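Local atomic coordinates of membrane lipoprotein family protein (Aeropyrum pernix, PDB entry 4PEV), a protein that binds adenosine in the cleft between its two lobes and probably serves as the solute-binding lipoprotein of an ABC transporter for nucleosides. Residues 171-174 / 175-179; 307-310 / 311-315; 354-358 / 359-363. All coordinates share one frame; numbering follows the deposited sequence.

Contact 1 of 3, residues 171-174 / 175-179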
loop_
_atom_site.group_PDB
_atom_site.type_symbol
_atom_site.label_atom_id
_atom_site.label_comp_id
_atom_site.label_asym_id
_atom_site.label_seq_id
_atom_site.Cartn_x
_atom_site.Cartn_y
_atom_site.Cartn_z
ATOM N N ALA C 171 -5.277 10.865 12.388
ATOM C CA ALA C 171 -5.522 12.143 13.036
ATOM C C ALA C 171 -6.369 11.941 14.275
ATOM O O ALA C 171 -6.189 12.632 15.271
ATOM C CB ALA C 171 -6.215 13.116 12.090
ATOM N N ASP C 172 -7.289 10.990 14.206
ATOM C CA ASP C 172 -8.217 10.752 15.296
ATOM C C ASP C 172 -7.549 10.037 16.440
ATOM O O ASP C 172 -7.793 10.361 17.600
ATOM C CB ASP C 172 -9.415 9.932 14.824
ATOM C CG ASP C 172 -10.404 9.663 15.937
ATOM O OD1 ASP C 172 -10.992 10.635 16.493
ATOM O OD2 ASP C 172 -10.587 8.465 16.255
ATOM N N ILE C 173 -6.713 9.060 16.117
ATOM C CA ILE C 173 -5.982 8.317 17.135
ATOM C C ILE C 173 -4.996 9.231 17.834
ATOM O O ILE C 173 -4.796 9.118 19.035
ATOM C CB ILE C 173 -5.225 7.133 16.534
ATOM C CG1 ILE C 173 -6.210 6.086 16.019
ATOM C CG2 ILE C 173 -4.285 6.514 17.562
ATOM C CD1 ILE C 173 -5.553 4.934 15.275
ATOM N N ALA C 174 -4.390 10.143 17.086
ATOM C CA ALA C 174 -3.431 11.081 17.652
ATOM C C ALA C 174 -4.130 12.102 18.549
ATOM O O ALA C 174 -3.632 12.467 19.614
ATOM C CB ALA C 174 -2.686 11.783 16.534
ATOM N N ASN C 175 -5.288 12.569 18.105
ATOM C CA ASN C 175 -6.157 13.383 18.938
ATOM C C ASN C 175 -6.514 12.711 20.266
ATOM O O ASN C 175 -6.410 13.329 21.330
ATOM C CB ASN C 175 -7.440 13.693 18.175
ATOM C CG ASN C 175 -8.183 14.879 18.737
ATOM O OD1 ASN C 175 -7.580 15.762 19.350
ATOM N ND2 ASN C 175 -9.495 14.920 18.514
ATOM N N ASN C 176 -6.930 11.447 20.210
ATOM C CA ASN C 176 -7.263 10.715 21.436
ATOM C C ASN C 176 -6.054 10.488 22.326
ATOM O O ASN C 176 -6.175 10.511 23.550
ATOM C CB ASN C 176 -7.905 9.367 21.133
ATOM C CG ASN C 176 -9.149 9.500 20.292
ATOM O OD1 ASN C 176 -9.995 10.355 20.536
ATOM N ND2 ASN C 176 -9.261 8.660 19.280
ATOM N N ILE C 177 -4.892 10.258 21.727
ATOM C CA ILE C 177 -3.683 10.094 22.523
ATOM C C ILE C 177 -3.373 11.391 23.263
ATOM O O ILE C 177 -2.992 11.386 24.428
ATOM C CB ILE C 177 -2.480 9.651 21.662
ATOM C CG1 ILE C 177 -2.674 8.194 21.217
ATOM C CG2 ILE C 177 -1.163 9.803 22.436
ATOM C CD1 ILE C 177 -1.591 7.675 20.285
ATOM N N SER C 178 -3.562 12.504 22.582
ATOM C CA SER C 178 -3.248 13.793 23.170
ATOM C C SER C 178 -4.254 14.110 24.267
ATOM O O SER C 178 -3.874 14.535 25.360
ATOM C CB SER C 178 -3.205 14.892 22.103
ATOM O OG SER C 178 -2.078 15.701 22.343
ATOM N N LYS C 179 -5.532 13.861 23.984
ATOM C CA LYS C 179 -6.595 14.090 24.959
ATOM C C LYS C 179 -6.508 13.220 26.213
ATOM O O LYS C 179 -6.941 13.642 27.279
ATOM C CB LYS C 179 -7.940 13.884 24.299
ATOM C CG LYS C 179 -8.341 15.027 23.389
ATOM C CD LYS C 179 -9.701 14.760 22.753
ATOM C CE LYS C 179 -10.115 15.933 21.866
ATOM N NZ LYS C 179 -11.565 15.936 21.489
#

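Contact 2 of 3, residues 307-310 / 311-315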
loop_
_atom_site.group_PDB
_atom_site.type_symbol
_atom_site.label_atom_id
_atom_site.label_comp_id
_atom_site.label_asym_id
_atom_site.label_seq_id
_atom_site.Cartn_x
_atom_site.Cartn_y
_atom_site.Cartn_z
ATOM N N THR C 307 -6.471 -11.550 -11.776
ATOM C CA THR C 307 -7.325 -11.159 -12.884
ATOM C C THR C 307 -6.542 -11.166 -14.193
ATOM O O THR C 307 -6.979 -11.735 -15.177
ATOM C CB THR C 307 -7.943 -9.768 -12.617
ATOM O OG1 THR C 307 -8.874 -9.881 -11.528
ATOM C CG2 THR C 307 -8.660 -9.223 -13.842
ATOM N N ALA C 308 -5.372 -10.550 -14.204
ATOM C CA ALA C 308 -4.538 -10.539 -15.421
ATOM C C ALA C 308 -4.157 -11.944 -15.924
ATOM O O ALA C 308 -4.033 -12.165 -17.129
ATOM C CB ALA C 308 -3.284 -9.711 -15.191
ATOM N N ILE C 309 -3.951 -12.877 -14.999
ATOM C CA ILE C 309 -3.618 -14.248 -15.351
ATOM C C ILE C 309 -4.842 -15.010 -15.837
ATOM O O ILE C 309 -4.747 -15.815 -16.771
ATOM C CB ILE C 309 -3.011 -14.989 -14.157
ATOM C CG1 ILE C 309 -1.654 -14.387 -13.830
ATOM C CG2 ILE C 309 -2.835 -16.465 -14.469
ATOM C CD1 ILE C 309 -1.108 -14.802 -12.488
ATOM N N LYS C 310 -5.982 -14.773 -15.195
ATOM C CA LYS C 310 -7.234 -15.419 -15.600
ATOM C C LYS C 310 -7.620 -14.972 -17.008
ATOM O O LYS C 310 -7.829 -15.798 -17.890
ATOM C CB LYS C 310 -8.357 -15.095 -14.623
ATOM C CG LYS C 310 -9.495 -16.080 -14.684
ATOM C CD LYS C 310 -10.655 -15.638 -13.817
ATOM C CE LYS C 310 -11.645 -16.779 -13.623
ATOM N NZ LYS C 310 -12.991 -16.238 -13.294
ATOM N N ASP C 311 -7.671 -13.660 -17.224
ATOM C CA ASP C 311 -7.911 -13.102 -18.557
ATOM C C ASP C 311 -7.113 -13.875 -19.614
ATOM O O ASP C 311 -7.680 -14.323 -20.603
ATOM C CB ASP C 311 -7.568 -11.600 -18.613
ATOM C CG ASP C 311 -8.676 -10.695 -18.022
ATOM O OD1 ASP C 311 -9.613 -11.192 -17.359
ATOM O OD2 ASP C 311 -8.611 -9.463 -18.227
ATOM N N VAL C 312 -5.816 -14.073 -19.400
ATOM C CA VAL C 312 -5.013 -14.806 -20.386
ATOM C C VAL C 312 -5.475 -16.248 -20.521
ATOM O O VAL C 312 -5.577 -16.755 -21.630
ATOM C CB VAL C 312 -3.510 -14.792 -20.063
ATOM C CG1 VAL C 312 -2.743 -15.727 -20.996
ATOM C CG2 VAL C 312 -2.970 -13.375 -20.175
ATOM N N VAL C 313 -5.766 -16.896 -19.397
ATOM C CA VAL C 313 -6.171 -18.303 -19.405
ATOM C C VAL C 313 -7.444 -18.526 -20.229
ATOM O O VAL C 313 -7.617 -19.579 -20.851
ATOM C CB VAL C 313 -6.318 -18.851 -17.958
ATOM C CG1 VAL C 313 -7.132 -20.143 -17.915
ATOM C CG2 VAL C 313 -4.945 -19.089 -17.344
ATOM N N GLU C 314 -8.314 -17.518 -20.244
ATOM C CA GLU C 314 -9.588 -17.583 -20.960
ATOM C C GLU C 314 -9.584 -16.756 -22.261
ATOM O O GLU C 314 -10.633 -16.358 -22.742
ATOM C CB GLU C 314 -10.691 -17.133 -20.009
ATOM C CG GLU C 314 -10.586 -17.847 -18.676
ATOM C CD GLU C 314 -11.840 -17.758 -17.834
ATOM O OE1 GLU C 314 -12.304 -18.818 -17.361
ATOM O OE2 GLU C 314 -12.356 -16.635 -17.626
ATOM N N GLY C 315 -8.397 -16.504 -22.817
ATOM C CA GLY C 315 -8.228 -15.710 -24.041
ATOM C C GLY C 315 -8.968 -14.381 -24.133
ATOM O O GLY C 315 -9.266 -13.929 -25.232
#

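Contact 3 of 3, residues 354-358 / 359-363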
loop_
_atom_site.group_PDB
_atom_site.type_symbol
_atom_site.label_atom_id
_atom_site.label_comp_id
_atom_site.label_asym_id
_atom_site.label_seq_id
_atom_site.Cartn_x
_atom_site.Cartn_y
_atom_site.Cartn_z
ATOM N N GLU C 354 4.790 -15.928 18.763
ATOM C CA GLU C 354 4.502 -16.929 19.776
ATOM C C GLU C 354 3.250 -16.571 20.569
ATOM O O GLU C 354 2.917 -15.399 20.726
ATOM C CB GLU C 354 5.699 -17.060 20.718
ATOM C CG GLU C 354 5.739 -18.352 21.523
ATOM C CD GLU C 354 7.036 -18.501 22.314
ATOM O OE1 GLU C 354 6.965 -18.682 23.553
ATOM O OE2 GLU C 354 8.127 -18.416 21.700
ATOM N N GLY C 355 2.552 -17.601 21.038
ATOM C CA GLY C 355 1.431 -17.460 21.976
ATOM C C GLY C 355 0.312 -16.599 21.450
ATOM O O GLY C 355 -0.179 -15.704 22.140
ATOM N N LEU C 356 -0.091 -16.886 20.220
ATOM C CA LEU C 356 -0.983 -16.020 19.465
ATOM C C LEU C 356 -1.634 -16.873 18.392
ATOM O O LEU C 356 -0.932 -17.591 17.699
ATOM C CB LEU C 356 -0.157 -14.909 18.814
ATOM C CG LEU C 356 -0.813 -13.551 18.581
ATOM C CD1 LEU C 356 -1.272 -12.937 19.894
ATOM C CD2 LEU C 356 0.167 -12.624 17.870
ATOM N N THR C 357 -2.963 -16.828 18.290
ATOM C CA THR C 357 -3.716 -17.480 17.203
ATOM C C THR C 357 -4.390 -16.423 16.311
ATOM O O THR C 357 -4.458 -15.250 16.680
ATOM C CB THR C 357 -4.816 -18.425 17.757
ATOM O OG1 THR C 357 -5.575 -17.762 18.786
ATOM C CG2 THR C 357 -4.199 -19.719 18.303
ATOM N N PRO C 358 -4.895 -16.831 15.133
ATOM C CA PRO C 358 -5.717 -15.937 14.309
ATOM C C PRO C 358 -6.901 -15.355 15.057
ATOM O O PRO C 358 -7.178 -14.168 14.919
ATOM C CB PRO C 358 -6.220 -16.841 13.185
ATOM C CG PRO C 358 -5.219 -17.924 13.084
ATOM C CD PRO C 358 -4.580 -18.088 14.435
ATOM N N GLU C 359 -7.593 -16.184 15.841
ATOM C CA GLU C 359 -8.723 -15.698 16.630
ATOM C C GLU C 359 -8.285 -14.666 17.706
ATOM O O GLU C 359 -8.927 -13.611 17.873
ATOM C CB GLU C 359 -9.501 -16.877 17.238
ATOM C CG GLU C 359 -10.806 -16.497 17.951
ATOM C CD GLU C 359 -11.609 -15.426 17.218
ATOM O OE1 GLU C 359 -11.610 -15.433 15.960
ATOM O OE2 GLU C 359 -12.235 -14.569 17.897
ATOM N N LYS C 360 -7.182 -14.951 18.404
ATOM C CA LYS C 360 -6.660 -14.014 19.397
ATOM C C LYS C 360 -6.187 -12.692 18.761
ATOM O O LYS C 360 -6.336 -11.633 19.353
ATOM C CB LYS C 360 -5.562 -14.680 20.246
ATOM C CG LYS C 360 -4.998 -13.858 21.408
ATOM C CD LYS C 360 -6.068 -13.144 22.255
ATOM C CE LYS C 360 -6.381 -13.822 23.586
ATOM N NZ LYS C 360 -5.449 -13.374 24.665
ATOM N N VAL C 361 -5.649 -12.742 17.545
ATOM C CA VAL C 361 -5.230 -11.521 16.848
ATOM C C VAL C 361 -6.408 -10.583 16.610
ATOM O O VAL C 361 -6.282 -9.386 16.797
ATOM C CB VAL C 361 -4.545 -11.822 15.493
ATOM C CG1 VAL C 361 -4.496 -10.584 14.596
ATOM C CG2 VAL C 361 -3.137 -12.363 15.710
ATOM N N VAL C 362 -7.547 -11.118 16.196
ATOM C CA VAL C 362 -8.716 -10.284 15.950
ATOM C C VAL C 362 -9.239 -9.671 17.247
ATOM O O VAL C 362 -9.523 -8.474 17.301
ATOM C CB VAL C 362 -9.856 -11.066 15.284
ATOM C CG1 VAL C 362 -11.059 -10.163 15.040
ATOM C CG2 VAL C 362 -9.398 -11.644 13.963
ATOM N N GLU C 363 -9.366 -10.483 18.295
ATOM C CA GLU C 363 -9.869 -9.975 19.582
ATOM C C GLU C 363 -9.080 -8.751 20.043
ATOM O O GLU C 363 -9.667 -7.760 20.489
ATOM C CB GLU C 363 -9.827 -11.054 20.665
ATOM C CG GLU C 363 -10.888 -12.135 20.501
ATOM C CD GLU C 363 -10.611 -13.367 21.360
ATOM O OE1 GLU C 363 -9.782 -13.281 22.308
ATOM O OE2 GLU C 363 -11.217 -14.428 21.075
#

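Contact 1 of 3, residues 171-174 / 175-179
Asn-176 reaches back with its side-chain amide over the preceding turn of the helix to the carboxylate of Asp-172. Its ND2 lies 3.3 Å from Asp-172 OD2, a weak hydrogen bond with an N-H...O angle of 139°. The two flat groups stand at right angles, carboxylate plane against amide plane, so they meet through one nitrogen and one oxygen and not as a coplanar pair. The torsions explain the meeting: Asp-172 CG is anti to the backbone N (chi1 180°), whereas Asn-176 CG stays beside its own backbone N (chi1 -57°), which brings the amide back over the Asp-172 turn. ND2 also passes 2.8 Å from Asp-172 O, but the angle is too poor for a bond; that carbonyl instead accepts the backbone N-H of Asn-176, N to O 3.0 Å. Both polar groups have further partners: Asn-176 ND2 donates to Trp-372 O, and Asp-172 OD1 bonds to Ser-374 OG.

Another side of the helix is apolar. Ile-173 CG2 meets Ile-177 CD1 at 4.0 Å, the two chains one turn apart, and Ile-177 N donates to Ile-173 O. Asn-175 CB lies over the carbonyls of Ala-171 and Asp-172, and its ND2 hydrogen-bonds to Tyr-212 OH. The backbone bonds are those of a regular alpha-helix, i to i+4.

Within helix 159-181 the faces divide by chemistry: Ile-173 and Ile-177 press on Phe-277 of strand 277-282, Ile-173 and Ala-174 cover Val-250 of strand 248-254, and the Asp-172 and Asn-176 side faces the junction between helices 358-372 and 375-389.

Contact 2 of 3, residues 307-310 / 311-315
Lys-310 and Glu-314 carry opposite charges one helical turn apart yet do not close a salt bridge: NZ stays 4.4 Å from OE2. The extended lysine chain runs past the carboxylate, so OE2 sits 4.1 Å from Lys-310 CE, beside methylenes; the acid forms its salt bridge with Arg-316. On the neighbouring side Thr-307 and Asp-311 run alongside each other in the same direction, with Thr-307 CG2 4.1 Å from Asp-311 OD1. Asp-311 CG is held beside its own backbone N (chi1 -80°), and from there OD1 reaches Arg-316 in a second salt bridge.

A Schellman motif ends helix 301-313 here. Gly-315, with positive phi, is its C-prime residue: Gly-315 N bonds to Val-312 O at 3.1 Å, and Arg-316 N returns to Asp-311 O. Putting an alanine at Asp-311 would probably leave the guanidinium of Arg-316 without one of its two carboxylate mates and freer to swing off the helix end.

Ile-309 CG2 and Val-313 CG2 stand 4.4 Å apart on the apolar side, where Ile-309 meets Ala-80 of helix 69-84 and both side chains rest on Val-86.

Contact 3 of 3, residues 354-358 / 359-363
An N-cap opens helix 358-372, and Thr-357 occupies the capping position. Its OG1 accepts the backbone N-H of Lys-360 at 3.3 Å from Lys-360 N, with an N-H...O angle of 157°. With chi1 at 48° OG1 is placed over the first turn, within range of the Lys-360 amide; Lys-360 CB lies beside the same hydroxyl. The carbonyl of Thr-357 takes the next amide, Val-361 N, at 2.9 Å from Thr-357 O, so this one residue receives two amides of the opening turn. Pro-358 follows as the first helical residue, where a ring without an N-H costs no bond.

Leu-356 crosses both Lys-360 and Val-361 at about a right angle. Its CG meets Val-361 CG2 at 3.9 Å and its CD1 lies 4.1 Å from Lys-360 CG, touching the aliphatic root of the lysine. Beyond these segments Leu-356 and Val-361 both lean on Pro-290, and Pro-358 packs on Arg-340 and Ala-343 of helix 336-348, whose Arg-340 also forms a salt bridge with Glu-359. Leu-356, just before the cap, against Val-361, four residues after it, is the hydrophobic staple that accompanies the Thr-357 N-cap.

In the fold
The three contacts come in series along the chain, each local to one helix or its end. Contact 1 lies in helix 159-181 and contact 3 at the start of helix 358-372, both in the lobe built round the mixed sheet that includes strands 248-254 and 277-282; their centres are 26 Å apart. Contact 2, at the end of helix 301-313, belongs to the other lobe, with the parallel sheet, 46 Å from contact 1 and 36 Å from contact 3, centre to centre. Contacts 1 and 2 fall on opposite sides of the chain's centre. Adenosine binds between the lobes, away from all three, in the two-lobed layout of periplasmic binding proteins.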